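Local coordinates for protein peptidoglycan N-acetylglucosamine deacetylase (Agathobacter rectalis, PDB 5JMU) that probably deacetylates N-acetylglucosamine units of peptidoglycan by hydrolysing a carbon-nitrogen bond, this chain being its zinc-binding catalytic domain, at residues Val15-Lys20 / His178-Val183; Val46-Phe51 / Arg69-Ala74; Asn61-Glu66 / Lys104-Asn109; Tyr147-Val152 / Ser220-Asn225; Ile162-Val167 / Val193-Gln198. All coordinates share one frame; numbering follows the deposited sequence.

Interactions 1 and 2 both reach the central parallel sheet of a polysaccharide deacetylase (NodB homology) domain. Interaction 2 pairs strands 49-53 and 72-77, and interaction 3 lies on the helix that connects them, the two centres being about 11 Å apart and joined through Glu-66. Both are nested in the long loop that interaction 1 closes from the sequence before strand 21-27 to strand 180-186. Interaction 4 touches interaction 1 where Asn-151 bonds to Val-180 and Val-182, and touches interaction 2 through Cys-148 and Phe-51. Interaction 5 lies inside the loop closed by interaction 4. Side chains of interactions 2 and 4 come within about 7 and 8 Å of the zinc ion; interaction 3 is a surface contact.

Interaction 1: Val15-Lys20 / His178-Val183; sequences VNPGNK and HNVSVV. With ACT (acetate ion), chain B.
Lys-20 and Asn-179 bring their CA atoms to within 4.9 Å where the irregular 15-20 segment passes the start of strand 180-186. Asn-179 carries the contact: its CG stands anti to the backbone N (chi1 -172°), which swings the amide across to the other segment, and both its ends are used. ND2 donates to Asn-19 OD1 at 2.9 Å, a nearly straight bond with the acceptor in the plane of the donating amide. OD1 accepts from Lys-20 N at 2.9 Å, although this donor sits well above the carbonyl plane. The two amide planes are 34° apart. Beside them Pro-17 CG meets Val-180 CG2 at 4.3 Å, a loose apolar touch. The 15-20 segment is shaped by an Asx turn, Asn-16 OD1 accepting from Gly-18 N at 2.9 Å, and Gly-18 has a positive phi that would press any CB against the preceding carbonyl. Lys-20 NZ bonds to Asn-206 O, and His-178 ND1 donates to OXT of an acetate probably from the crystallisation liquor. Asparagine suits position 179 because one short side chain offers donor and acceptor together, so this surface contact is held mainly by amide polarity and little by apolar burial.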
# COMPACT_ATOMS: atom_id res chain seq x y z
N VAL A 15 0.17 -15.17 10.77
CA VAL A 15 1.36 -16.00 10.89
C VAL A 15 2.56 -15.11 11.12
O VAL A 15 2.85 -14.22 10.33
CB VAL A 15 1.52 -16.83 9.60
CG1 VAL A 15 2.81 -17.68 9.63
CG2 VAL A 15 0.32 -17.68 9.41
N ASN A 16 3.29 -15.38 12.21
CA ASN A 16 4.48 -14.58 12.48
C ASN A 16 5.51 -14.71 11.34
O ASN A 16 5.89 -15.81 11.02
CB ASN A 16 5.09 -15.04 13.80
CG ASN A 16 6.19 -14.12 14.27
OD1 ASN A 16 7.28 -14.13 13.71
ND2 ASN A 16 5.92 -13.32 15.28
N PRO A 17 5.94 -13.58 10.74
CA PRO A 17 6.81 -13.59 9.55
C PRO A 17 8.27 -13.66 9.90
O PRO A 17 9.08 -13.76 8.97
CB PRO A 17 6.50 -12.25 8.87
CG PRO A 17 6.21 -11.35 10.03
CD PRO A 17 5.42 -12.23 11.02
N GLY A 18 8.62 -13.66 11.20
CA GLY A 18 10.02 -13.69 11.58
C GLY A 18 10.47 -12.34 12.10
O GLY A 18 9.67 -11.49 12.50
N ASN A 19 11.77 -12.12 12.06
CA ASN A 19 12.31 -10.90 12.64
C ASN A 19 13.02 -10.06 11.58
O ASN A 19 13.52 -10.60 10.58
CB ASN A 19 13.25 -11.26 13.78
CG ASN A 19 12.53 -11.99 14.88
OD1 ASN A 19 11.45 -11.58 15.31
ND2 ASN A 19 13.06 -13.15 15.27
N LYS A 20 13.08 -8.75 11.84
CA LYS A 20 13.71 -7.77 10.93
C LYS A 20 13.08 -7.91 9.54
O LYS A 20 13.76 -8.20 8.54
CB LYS A 20 15.23 -7.92 10.92
CG LYS A 20 15.84 -7.44 12.23
CD LYS A 20 17.32 -7.74 12.36
CE LYS A 20 18.11 -6.75 11.62
NZ LYS A 20 19.53 -6.87 12.04
N HIS A 178 11.28 -0.72 14.32
CA HIS A 178 10.28 -1.78 14.32
C HIS A 178 10.89 -3.10 13.94
O HIS A 178 11.66 -3.17 13.00
CB HIS A 178 9.14 -1.49 13.30
CG HIS A 178 8.43 -0.20 13.59
ND1 HIS A 178 7.63 -0.01 14.69
CD2 HIS A 178 8.40 0.97 12.89
CE1 HIS A 178 7.16 1.24 14.69
NE2 HIS A 178 7.61 1.85 13.60
N ASN A 179 10.49 -4.15 14.64
CA ASN A 179 10.91 -5.48 14.21
C ASN A 179 10.28 -5.85 12.88
O ASN A 179 10.89 -6.55 12.05
CB ASN A 179 10.53 -6.50 15.28
CG ASN A 179 11.11 -7.87 15.00
OD1 ASN A 179 12.24 -7.98 14.53
ND2 ASN A 179 10.34 -8.90 15.29
N VAL A 180 9.05 -5.41 12.71
CA VAL A 180 8.30 -5.64 11.48
C VAL A 180 7.81 -4.31 10.95
O VAL A 180 7.00 -3.66 11.60
CB VAL A 180 7.11 -6.62 11.71
CG1 VAL A 180 6.26 -6.73 10.39
CG2 VAL A 180 7.66 -7.98 12.21
N SER A 181 8.31 -3.89 9.79
CA SER A 181 8.00 -2.57 9.23
C SER A 181 7.13 -2.68 8.01
O SER A 181 7.38 -3.53 7.18
CB SER A 181 9.27 -1.81 8.80
OG SER A 181 10.14 -1.56 9.92
N VAL A 182 6.17 -1.75 7.89
CA VAL A 182 5.39 -1.56 6.65
C VAL A 182 5.70 -0.14 6.23
O VAL A 182 5.32 0.82 6.91
CB VAL A 182 3.86 -1.73 6.87
CG1 VAL A 182 3.10 -1.42 5.59
CG2 VAL A 182 3.57 -3.16 7.40
N VAL A 183 6.41 -0.01 5.11
CA VAL A 183 6.90 1.29 4.60
C VAL A 183 5.91 1.85 3.59
O VAL A 183 5.49 1.08 2.69
CB VAL A 183 8.24 1.09 3.91
CG1 VAL A 183 8.80 2.48 3.37
CG2 VAL A 183 9.26 0.43 4.88
C ACT B . 6.27 -1.74 17.34
O ACT B . 6.52 -1.08 18.37
OXT ACT B . 7.25 -2.11 16.64
CH3 ACT B . 4.86 -2.05 16.94

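Interaction 2: Val46-Phe51 / Arg69-Ala74; sequences VKATFF and RGHTVA
Phe-50 sits between Thr-72 and Ala-74 in the ladder of a parallel strand pair: Phe-50 N donates to Thr-72 O at 2.8 Å and Phe-50 O accepts from Ala-74 N at 2.8 Å. One step earlier Thr-72 N reaches Ala-48 O at 3.0 Å. Where the strands have not yet begun, side chains continue the bonding. His-71 ND1 accepts from Ala-48 N at 2.9 Å, with that donor close to the ring plane, so ND1 is the nitrogen without a proton. Lys-47, bent at chi2 (-52°), runs past Gly-70 and sets its NZ 2.9 Å from Arg-69 O; Gly-70 closes a Schellman motif, and a CB there would crowd the lysine. Among the rings, the CE2 edge of Phe-50 points at the face of His-71 in a T-shaped pair, centroids 5.5 Å apart and planes at 79°. Apolar contacts gather on the face of Thr-49 and Phe-51: Thr-49 CG2 lies beside Thr-72 CG2 at 3.8 Å, and Phe-51 CD1 meets Ala-74 CB at 3.4 Å, where a small residue suits the broad ring. These strands belong to a beta-alpha-beta unit whose helix 61-68 covers Val-73; helix 34-43 covers His-71, and strand 21-27 flanks strand 49-53 in the sheet.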
# COMPACT_ATOMS: atom_id res chain seq x y z
N VAL A 46 13.30 -8.97 -4.96
CA VAL A 46 12.44 -8.57 -3.85
C VAL A 46 10.99 -8.44 -4.33
O VAL A 46 10.77 -7.92 -5.44
CB VAL A 46 12.93 -7.19 -3.26
CG1 VAL A 46 11.83 -6.46 -2.44
CG2 VAL A 46 14.27 -7.42 -2.43
N LYS A 47 10.04 -8.88 -3.50
CA LYS A 47 8.63 -8.71 -3.81
C LYS A 47 8.09 -7.58 -2.93
O LYS A 47 8.55 -7.37 -1.80
CB LYS A 47 7.82 -9.98 -3.60
CG LYS A 47 8.44 -11.21 -4.31
CD LYS A 47 8.72 -10.92 -5.83
CE LYS A 47 9.46 -12.07 -6.48
NZ LYS A 47 9.76 -11.81 -7.90
N ALA A 48 7.13 -6.83 -3.46
CA ALA A 48 6.55 -5.71 -2.73
C ALA A 48 5.04 -5.77 -2.86
O ALA A 48 4.48 -6.72 -3.42
CB ALA A 48 7.09 -4.36 -3.28
N THR A 49 4.39 -4.72 -2.37
CA THR A 49 2.94 -4.67 -2.38
C THR A 49 2.53 -3.37 -3.04
O THR A 49 3.02 -2.32 -2.64
CB THR A 49 2.38 -4.73 -0.95
OG1 THR A 49 2.85 -5.90 -0.28
CG2 THR A 49 0.86 -4.75 -0.98
N PHE A 50 1.62 -3.44 -4.01
CA PHE A 50 1.12 -2.25 -4.70
C PHE A 50 -0.32 -2.00 -4.37
O PHE A 50 -1.17 -2.87 -4.61
CB PHE A 50 1.30 -2.42 -6.22
CG PHE A 50 2.74 -2.43 -6.61
CD1 PHE A 50 3.42 -1.24 -6.91
CD2 PHE A 50 3.46 -3.63 -6.60
CE1 PHE A 50 4.80 -1.26 -7.27
CE2 PHE A 50 4.83 -3.65 -6.93
CZ PHE A 50 5.50 -2.45 -7.26
N PHE A 51 -0.60 -0.82 -3.82
CA PHE A 51 -1.98 -0.41 -3.53
C PHE A 51 -2.40 0.51 -4.67
O PHE A 51 -2.00 1.69 -4.70
CB PHE A 51 -2.06 0.26 -2.15
CG PHE A 51 -1.82 -0.70 -1.03
CD1 PHE A 51 -2.86 -1.49 -0.57
CD2 PHE A 51 -0.57 -0.83 -0.46
CE1 PHE A 51 -2.68 -2.38 0.50
CE2 PHE A 51 -0.36 -1.73 0.61
CZ PHE A 51 -1.43 -2.50 1.10
N ARG A 69 4.92 -10.68 -11.92
CA ARG A 69 6.27 -10.70 -11.36
C ARG A 69 6.29 -11.09 -9.88
O ARG A 69 7.35 -11.13 -9.27
CB ARG A 69 6.96 -9.35 -11.57
CG ARG A 69 7.21 -9.08 -13.04
CD ARG A 69 8.08 -7.86 -13.23
NE ARG A 69 8.10 -7.38 -14.63
CZ ARG A 69 9.03 -6.58 -15.13
NH1 ARG A 69 10.09 -6.20 -14.40
NH2 ARG A 69 8.90 -6.19 -16.38
N GLY A 70 5.13 -11.43 -9.33
CA GLY A 70 5.11 -12.00 -8.00
C GLY A 70 4.78 -11.03 -6.87
O GLY A 70 4.82 -11.40 -5.69
N HIS A 71 4.47 -9.79 -7.23
CA HIS A 71 4.10 -8.80 -6.20
C HIS A 71 2.66 -8.94 -5.78
O HIS A 71 1.87 -9.56 -6.48
CB HIS A 71 4.33 -7.38 -6.73
CG HIS A 71 5.72 -7.20 -7.21
ND1 HIS A 71 6.80 -7.22 -6.34
CD2 HIS A 71 6.23 -7.09 -8.46
CE1 HIS A 71 7.91 -7.14 -7.04
NE2 HIS A 71 7.60 -7.04 -8.33
N THR A 72 2.33 -8.41 -4.60
CA THR A 72 0.94 -8.36 -4.17
C THR A 72 0.26 -7.14 -4.78
O THR A 72 0.76 -6.03 -4.69
CB THR A 72 0.87 -8.30 -2.64
OG1 THR A 72 1.39 -9.56 -2.14
CG2 THR A 72 -0.59 -8.05 -2.18
N VAL A 73 -0.89 -7.38 -5.41
CA VAL A 73 -1.69 -6.31 -5.95
C VAL A 73 -2.91 -6.13 -5.06
O VAL A 73 -3.68 -7.09 -4.83
CB VAL A 73 -2.11 -6.63 -7.41
CG1 VAL A 73 -3.14 -5.57 -7.91
CG2 VAL A 73 -0.88 -6.64 -8.27
N ALA A 74 -3.02 -4.93 -4.49
CA ALA A 74 -4.06 -4.62 -3.51
C ALA A 74 -4.82 -3.34 -3.94
O ALA A 74 -4.38 -2.61 -4.82
CB ALA A 74 -3.42 -4.43 -2.13

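Interaction 3: Asn61-Glu66 / Lys104-Asn109; sequences NMIAEE and KAQTGN
The side chain of Gln-106 leaves the backbone with CG anti to the carbonyl carbon and then folds at chi2 (-71°), which lays its amide against Asn-61 and Ala-64. OE1 comes to 3.5 Å from Asn-61 CA, while NE2 finds its hydrogen-bond partner just outside, in Gln-60 OE1. Ile-63 crosses the glutamine at about a right angle. Its CG2 is anti to the backbone N and lies 3.8 Å from Gln-106 CB and equally 3.8 Å from Thr-107 CG2. Alanine suits position 64 because its CB already lies 3.3 Å from both Gln-106 OE1 and Gln-106 O, and a longer side chain on that course would run into the neighbouring helix. Shortened to an alanine, position 106 would have no amide, and Gln-60 OE1 would probably be left without that mate, with a gap over Asn-61 and Ala-64. Thr-107 turns its methyl to Ile-63 and its hydroxyl to its own helix end: OG1 bonds to Ile-103 O and accepts from Asn-109 N at 3.1 Å, an ST turn. Gly-108 follows with positive phi. Ile-63 also packs on Met-99 and Ile-102. This is plain helix-helix packing on the outside of the deacetylase fold, joining the crossover helix 61-68 to the C-terminal end of helix 89-107.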
# COMPACT_ATOMS: atom_id res chain seq x y z
N ASN A 61 -2.00 -1.68 -17.64
CA ASN A 61 -1.41 -3.00 -17.84
C ASN A 61 -0.26 -3.30 -16.88
O ASN A 61 0.12 -4.46 -16.73
CB ASN A 61 -0.91 -3.14 -19.26
CG ASN A 61 0.16 -2.12 -19.58
OD1 ASN A 61 -0.01 -0.93 -19.30
ND2 ASN A 61 1.30 -2.58 -20.16
N MSE A 62 0.26 -2.27 -16.20
CA MSE A 62 1.28 -2.55 -15.17
C MSE A 62 0.73 -3.32 -14.00
O MSE A 62 1.50 -3.97 -13.27
CB MSE A 62 1.92 -1.27 -14.65
CG MSE A 62 2.83 -0.58 -15.63
SE MSE A 62 4.35 -1.68 -16.22
CE MSE A 62 3.58 -2.49 -17.74
N ILE A 63 -0.59 -3.29 -13.80
CA ILE A 63 -1.18 -4.10 -12.73
C ILE A 63 -0.99 -5.59 -13.07
O ILE A 63 -0.64 -6.40 -12.20
CB ILE A 63 -2.66 -3.77 -12.57
CG1 ILE A 63 -2.78 -2.34 -12.06
CG2 ILE A 63 -3.38 -4.80 -11.65
CD1 ILE A 63 -4.25 -1.80 -12.08
N ALA A 64 -1.23 -5.95 -14.33
CA ALA A 64 -0.95 -7.32 -14.77
C ALA A 64 0.52 -7.67 -14.56
O ALA A 64 0.83 -8.75 -14.12
CB ALA A 64 -1.34 -7.52 -16.26
N GLU A 65 1.42 -6.75 -14.90
CA GLU A 65 2.85 -7.01 -14.74
C GLU A 65 3.26 -7.16 -13.26
O GLU A 65 4.13 -7.99 -12.93
CB GLU A 65 3.67 -5.89 -15.40
CG GLU A 65 5.14 -6.27 -15.62
CD GLU A 65 5.36 -7.46 -16.58
OE1 GLU A 65 4.50 -7.77 -17.43
OE2 GLU A 65 6.44 -8.09 -16.48
N GLU A 66 2.67 -6.35 -12.38
CA GLU A 66 2.98 -6.46 -10.96
C GLU A 66 2.65 -7.87 -10.45
O GLU A 66 3.45 -8.51 -9.75
CB GLU A 66 2.20 -5.42 -10.15
CG GLU A 66 2.76 -4.00 -10.37
CD GLU A 66 1.83 -2.89 -9.89
OE1 GLU A 66 0.71 -3.16 -9.38
OE2 GLU A 66 2.19 -1.70 -10.12
N LYS A 104 -9.12 -7.76 -11.28
CA LYS A 104 -9.53 -9.06 -11.78
C LYS A 104 -9.30 -9.20 -13.28
O LYS A 104 -8.78 -10.23 -13.76
CB LYS A 104 -11.02 -9.28 -11.46
CG LYS A 104 -11.61 -10.47 -12.15
CD LYS A 104 -11.09 -11.75 -11.55
CE LYS A 104 -11.98 -12.92 -12.05
NZ LYS A 104 -11.43 -14.28 -11.84
N ALA A 105 -9.71 -8.16 -14.03
CA ALA A 105 -9.49 -8.10 -15.50
C ALA A 105 -8.01 -8.30 -15.83
O ALA A 105 -7.64 -9.08 -16.71
CB ALA A 105 -9.98 -6.74 -16.04
N GLN A 106 -7.17 -7.59 -15.09
CA GLN A 106 -5.74 -7.57 -15.40
C GLN A 106 -4.98 -8.82 -14.92
O GLN A 106 -4.09 -9.29 -15.61
CB GLN A 106 -5.10 -6.32 -14.74
CG GLN A 106 -5.44 -4.99 -15.46
CD GLN A 106 -4.76 -4.83 -16.82
OE1 GLN A 106 -3.77 -5.49 -17.13
NE2 GLN A 106 -5.32 -3.94 -17.67
N THR A 107 -5.34 -9.34 -13.74
CA THR A 107 -4.55 -10.37 -13.08
C THR A 107 -5.24 -11.72 -13.04
O THR A 107 -4.59 -12.73 -12.78
CB THR A 107 -4.21 -10.03 -11.62
OG1 THR A 107 -5.39 -10.12 -10.78
CG2 THR A 107 -3.62 -8.63 -11.53
N GLY A 108 -6.55 -11.73 -13.26
CA GLY A 108 -7.30 -12.98 -13.15
C GLY A 108 -7.84 -13.25 -11.76
O GLY A 108 -8.65 -14.16 -11.58
N ASN A 109 -7.41 -12.45 -10.78
CA ASN A 109 -7.81 -12.68 -9.39
C ASN A 109 -8.41 -11.44 -8.76
O ASN A 109 -8.04 -10.34 -9.10
CB ASN A 109 -6.60 -13.10 -8.56
CG ASN A 109 -5.97 -14.37 -9.06
OD1 ASN A 109 -6.63 -15.40 -9.15
ND2 ASN A 109 -4.70 -14.30 -9.39

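Interaction 4: Tyr147-Val152 / Ser220-Asn225; sequences YCDWNV and SHHRVN
His-222 is wedged between Asp-149 and Trp-150. Its backbone N donates to Asp-149 OD2 at 2.8 Å, using the anti lone pair of an oxygen that also bonds to Ser-120 OG. Its NE2 donates to Trp-150 O at 2.9 Å, in the carbonyl plane, while ND1 bonds to Ser-121 OG. Asp-149 CB sits 3.4 Å from the His-222 ring centroid, a CH-pi contact, and the CE1 edge points at the indole face, planes at 71°. Ser-220 O accepts from Asp-149 N at 2.7 Å, its OG lies 3.5 Å from Trp-150 C, and its N makes a weak bond to Cys-148 SG. Tyr-147 has CG between backbone N and carbonyl carbon (chi1 68°), which lays its ring flat on His-221 in an offset stack, centroids 3.8 Å apart. His-221 NE2 donates to Tyr-147 O at 2.9 Å, and a water links Tyr-147 OH to His-222 O. With an alanine at Tyr-147 the ring goes, and the imidazole, held mainly by its backbone bond, would probably turn more freely. Trp-150 lies about 7 Å from zinc-binding His-76, side chain to side chain. Arg-115 holds the Cys-148 and Asp-149 carbonyls, Asn-151 bonds to strand 180-186, and Val-224 packs on helix 132-142.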
# COMPACT_ATOMS: atom_id res chain seq x y z
N TYR A 147 -7.19 -4.81 5.63
CA TYR A 147 -6.68 -3.48 5.27
C TYR A 147 -5.37 -3.26 6.00
O TYR A 147 -5.12 -3.84 7.05
CB TYR A 147 -7.67 -2.35 5.58
CG TYR A 147 -7.95 -2.08 7.06
CD1 TYR A 147 -8.93 -2.79 7.77
CD2 TYR A 147 -7.23 -1.08 7.74
CE1 TYR A 147 -9.20 -2.50 9.12
CE2 TYR A 147 -7.49 -0.78 9.08
CZ TYR A 147 -8.44 -1.51 9.76
OH TYR A 147 -8.67 -1.18 11.10
N CYS A 148 -4.52 -2.44 5.42
CA CYS A 148 -3.19 -2.19 6.02
C CYS A 148 -2.85 -0.70 5.91
O CYS A 148 -3.01 -0.07 4.86
CB CYS A 148 -2.16 -3.04 5.29
SG CYS A 148 -0.56 -3.10 6.13
N ASP A 149 -2.46 -0.12 7.06
CA ASP A 149 -1.87 1.21 7.09
C ASP A 149 -0.35 1.06 6.98
O ASP A 149 0.11 0.32 6.13
CB ASP A 149 -2.33 1.90 8.38
CG ASP A 149 -3.84 2.12 8.39
OD1 ASP A 149 -4.40 2.54 7.33
OD2 ASP A 149 -4.50 1.86 9.41
N TRP A 150 0.43 1.75 7.82
CA TRP A 150 1.89 1.66 7.71
C TRP A 150 2.51 2.10 9.04
O TRP A 150 1.83 2.72 9.85
CB TRP A 150 2.43 2.56 6.57
CG TRP A 150 2.06 4.02 6.77
CD1 TRP A 150 2.86 5.01 7.33
CD2 TRP A 150 0.82 4.65 6.39
NE1 TRP A 150 2.15 6.21 7.35
CE2 TRP A 150 0.91 6.01 6.78
CE3 TRP A 150 -0.36 4.21 5.76
CZ2 TRP A 150 -0.14 6.94 6.55
CZ3 TRP A 150 -1.40 5.12 5.55
CH2 TRP A 150 -1.28 6.46 5.94
N ASN A 151 3.78 1.73 9.29
CA ASN A 151 4.45 2.24 10.47
C ASN A 151 5.84 2.82 10.15
O ASN A 151 6.58 3.13 11.08
CB ASN A 151 4.58 1.15 11.56
CG ASN A 151 5.38 -0.04 11.10
OD1 ASN A 151 5.94 -0.04 10.01
ND2 ASN A 151 5.46 -1.07 11.95
N VAL A 152 6.18 2.97 8.87
CA VAL A 152 7.39 3.74 8.48
C VAL A 152 7.00 4.73 7.41
O VAL A 152 6.52 4.33 6.35
CB VAL A 152 8.51 2.81 7.96
CG1 VAL A 152 9.71 3.61 7.38
CG2 VAL A 152 8.96 1.91 9.07
N SER A 220 -0.75 -3.80 9.66
CA SER A 220 -0.44 -2.62 10.46
C SER A 220 -1.71 -1.78 10.48
O SER A 220 -2.17 -1.36 9.40
CB SER A 220 0.73 -1.86 9.82
OG SER A 220 1.02 -0.68 10.54
N HIS A 221 -2.30 -1.58 11.67
CA HIS A 221 -3.52 -0.77 11.79
C HIS A 221 -3.32 0.45 12.65
O HIS A 221 -2.86 0.35 13.81
CB HIS A 221 -4.68 -1.56 12.41
CG HIS A 221 -5.26 -2.60 11.50
ND1 HIS A 221 -6.26 -3.47 11.90
CD2 HIS A 221 -4.98 -2.91 10.22
CE1 HIS A 221 -6.57 -4.28 10.90
NE2 HIS A 221 -5.81 -3.95 9.86
N HIS A 222 -3.68 1.60 12.12
CA HIS A 222 -3.69 2.82 12.91
C HIS A 222 -4.92 2.87 13.79
O HIS A 222 -5.78 2.01 13.70
CB HIS A 222 -3.75 4.03 11.97
CG HIS A 222 -2.52 4.26 11.15
ND1 HIS A 222 -2.48 5.21 10.16
CD2 HIS A 222 -1.29 3.70 11.19
CE1 HIS A 222 -1.27 5.22 9.61
NE2 HIS A 222 -0.53 4.32 10.22
N ARG A 223 -5.02 3.94 14.59
CA ARG A 223 -6.24 4.32 15.29
C ARG A 223 -7.23 4.86 14.26
O ARG A 223 -6.84 5.56 13.33
CB ARG A 223 -5.93 5.41 16.36
CG ARG A 223 -7.13 5.91 17.15
CD ARG A 223 -6.76 7.06 18.09
NE ARG A 223 -7.89 7.38 18.99
CZ ARG A 223 -8.87 8.24 18.73
NH1 ARG A 223 -8.90 8.92 17.59
NH2 ARG A 223 -9.84 8.44 19.62
N VAL A 224 -8.52 4.54 14.40
CA VAL A 224 -9.51 5.22 13.57
C VAL A 224 -9.93 6.54 14.24
O VAL A 224 -10.26 6.57 15.41
CB VAL A 224 -10.74 4.32 13.33
CG1 VAL A 224 -11.87 5.09 12.64
CG2 VAL A 224 -10.35 3.10 12.51
N ASN A 225 -9.90 7.63 13.46
CA ASN A 225 -10.18 8.96 14.01
C ASN A 225 -11.48 9.61 13.51
O ASN A 225 -11.84 10.67 13.97
CB ASN A 225 -8.98 9.86 13.70
CG ASN A 225 -7.75 9.30 14.31
OD1 ASN A 225 -7.74 9.12 15.52
ND2 ASN A 225 -6.72 9.06 13.52
O HOH W 1 -7.53 -5.94 8.34
O HOH W 2 -7.61 1.07 11.83

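Interaction 5: Ile162-Val167 / Val193-Gln198; sequences ISTEQV and VNAVEQ
Thr-164, in the first turn of helix 164-175, packs on the type I beta turn from Val-193 to Val-196 that leads into helix 196-205. Its CG2, anti to the backbone N, rests 3.7 Å from Asn-194 O and 3.7 Å from Ala-195 N, so the methyl lies against the peptide that joins those two residues. The hydroxyl, set beside the backbone N at chi1 -70°, is turned toward Phe-191 O, to which OG1 bonds, and toward a water that donates to Thr-164 OG1 at 2.7 Å and accepts from Asn-194 ND2 at 3.0 Å. Threonine fits here because one branch packs while the other bonds. One turn further, Val-167 CG1 meets Ala-195 CB at 3.6 Å, and the small alanine lets the helix come close. The start of helix 164-175 is fixed by a capping box. Ser-163, the N-cap, accepts from Gln-166 N at 3.0 Å through its OG; in one of two conformers of Gln-166, OE1 returns the bond, 2.9 Å from Ser-163 N. The contact joins the N-terminal turn of helix 164-175 to the turn leading into helix 196-205. Glu-165 brings its carboxylate near the side chain of Gln-198, which it crosses at about a right angle, while its OE2 bonds to Gln-169. Val-193 and Val-196 face helix 34-43, and Glu-197 forms a salt bridge with Lys-43.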
# COMPACT_ATOMS: atom_id res chain seq x y z
N ILE A 162 10.78 15.95 -1.24
CA ILE A 162 12.10 15.92 -0.62
C ILE A 162 13.03 15.22 -1.60
O ILE A 162 12.59 14.76 -2.66
CB ILE A 162 12.07 15.20 0.75
CG1 ILE A 162 11.49 13.79 0.61
CG2 ILE A 162 11.22 16.01 1.72
CD1 ILE A 162 11.53 12.95 1.89
N SER A 163 14.30 15.14 -1.27
CA SER A 163 15.23 14.52 -2.19
C SER A 163 15.20 13.00 -2.08
O SER A 163 14.70 12.42 -1.10
CB SER A 163 16.64 15.01 -1.92
OG SER A 163 17.12 14.44 -0.71
N THR A 164 15.72 12.37 -3.13
CA THR A 164 15.86 10.94 -3.10
C THR A 164 16.66 10.50 -1.88
O THR A 164 16.27 9.53 -1.19
CB THR A 164 16.53 10.44 -4.38
OG1 THR A 164 15.61 10.61 -5.46
CG2 THR A 164 16.86 8.92 -4.28
N GLU A 165 17.76 11.20 -1.61
CA GLU A 165 18.58 10.86 -0.46
C GLU A 165 17.81 11.00 0.84
O GLU A 165 18.00 10.19 1.76
CB GLU A 165 19.84 11.72 -0.43
CG GLU A 165 20.84 11.29 0.64
CD GLU A 165 21.14 9.77 0.64
OE1 GLU A 165 21.52 9.21 -0.43
OE2 GLU A 165 20.98 9.13 1.72
N GLN A 166 16.93 11.99 0.94
CA GLN A 166 16.15 12.13 2.16
C GLN A 166 15.15 10.97 2.32
O GLN A 166 14.91 10.51 3.46
CB GLN A 166 15.46 13.50 2.15
CG GLN A 166 16.42 14.69 2.28
CD GLN A 166 15.72 16.06 2.19
OE1 GLN A 166 15.19 16.44 1.14
NE2 GLN A 166 15.72 16.80 3.30
N VAL A 167 14.58 10.49 1.21
CA VAL A 167 13.68 9.34 1.28
C VAL A 167 14.46 8.13 1.79
O VAL A 167 14.00 7.39 2.66
CB VAL A 167 13.00 9.02 -0.10
CG1 VAL A 167 12.22 7.69 -0.03
CG2 VAL A 167 12.08 10.15 -0.56
N VAL A 193 10.71 6.52 -6.02
CA VAL A 193 11.07 5.28 -6.71
C VAL A 193 12.59 5.13 -6.76
O VAL A 193 13.14 4.03 -6.58
CB VAL A 193 10.47 5.24 -8.14
CG1 VAL A 193 11.11 4.13 -9.00
CG2 VAL A 193 8.93 5.08 -8.04
N ASN A 194 13.26 6.25 -7.00
CA ASN A 194 14.71 6.19 -7.20
C ASN A 194 15.48 5.90 -5.90
O ASN A 194 16.69 5.65 -5.92
CB ASN A 194 15.22 7.50 -7.82
CG ASN A 194 14.88 7.62 -9.29
OD1 ASN A 194 14.47 6.64 -9.93
ND2 ASN A 194 15.10 8.82 -9.85
N ALA A 195 14.76 5.94 -4.78
CA ALA A 195 15.34 5.62 -3.48
C ALA A 195 15.35 4.12 -3.19
O ALA A 195 16.04 3.65 -2.29
CB ALA A 195 14.56 6.35 -2.38
N VAL A 196 14.55 3.36 -3.92
CA VAL A 196 14.27 1.98 -3.50
C VAL A 196 15.53 1.11 -3.56
O VAL A 196 15.78 0.29 -2.65
CB VAL A 196 13.15 1.38 -4.37
CG1 VAL A 196 13.02 -0.15 -4.13
CG2 VAL A 196 11.82 2.09 -4.06
N GLU A 197 16.36 1.32 -4.59
CA GLU A 197 17.58 0.53 -4.68
C GLU A 197 18.50 0.63 -3.44
O GLU A 197 18.95 -0.40 -2.87
CB GLU A 197 18.37 0.90 -5.96
CG GLU A 197 19.67 0.12 -6.08
CD GLU A 197 20.27 0.16 -7.49
OE1 GLU A 197 20.20 1.22 -8.16
OE2 GLU A 197 20.83 -0.87 -7.91
N GLN A 198 18.78 1.85 -2.99
CA GLN A 198 19.61 2.03 -1.80
C GLN A 198 18.93 1.49 -0.54
O GLN A 198 19.61 0.95 0.33
CB GLN A 198 19.94 3.48 -1.61
CG GLN A 198 21.02 3.98 -2.52
CD GLN A 198 21.05 5.50 -2.46
OE1 GLN A 198 21.73 6.09 -1.61
NE2 GLN A 198 20.27 6.14 -3.32
O HOH W 3 16.36 10.86 -8.00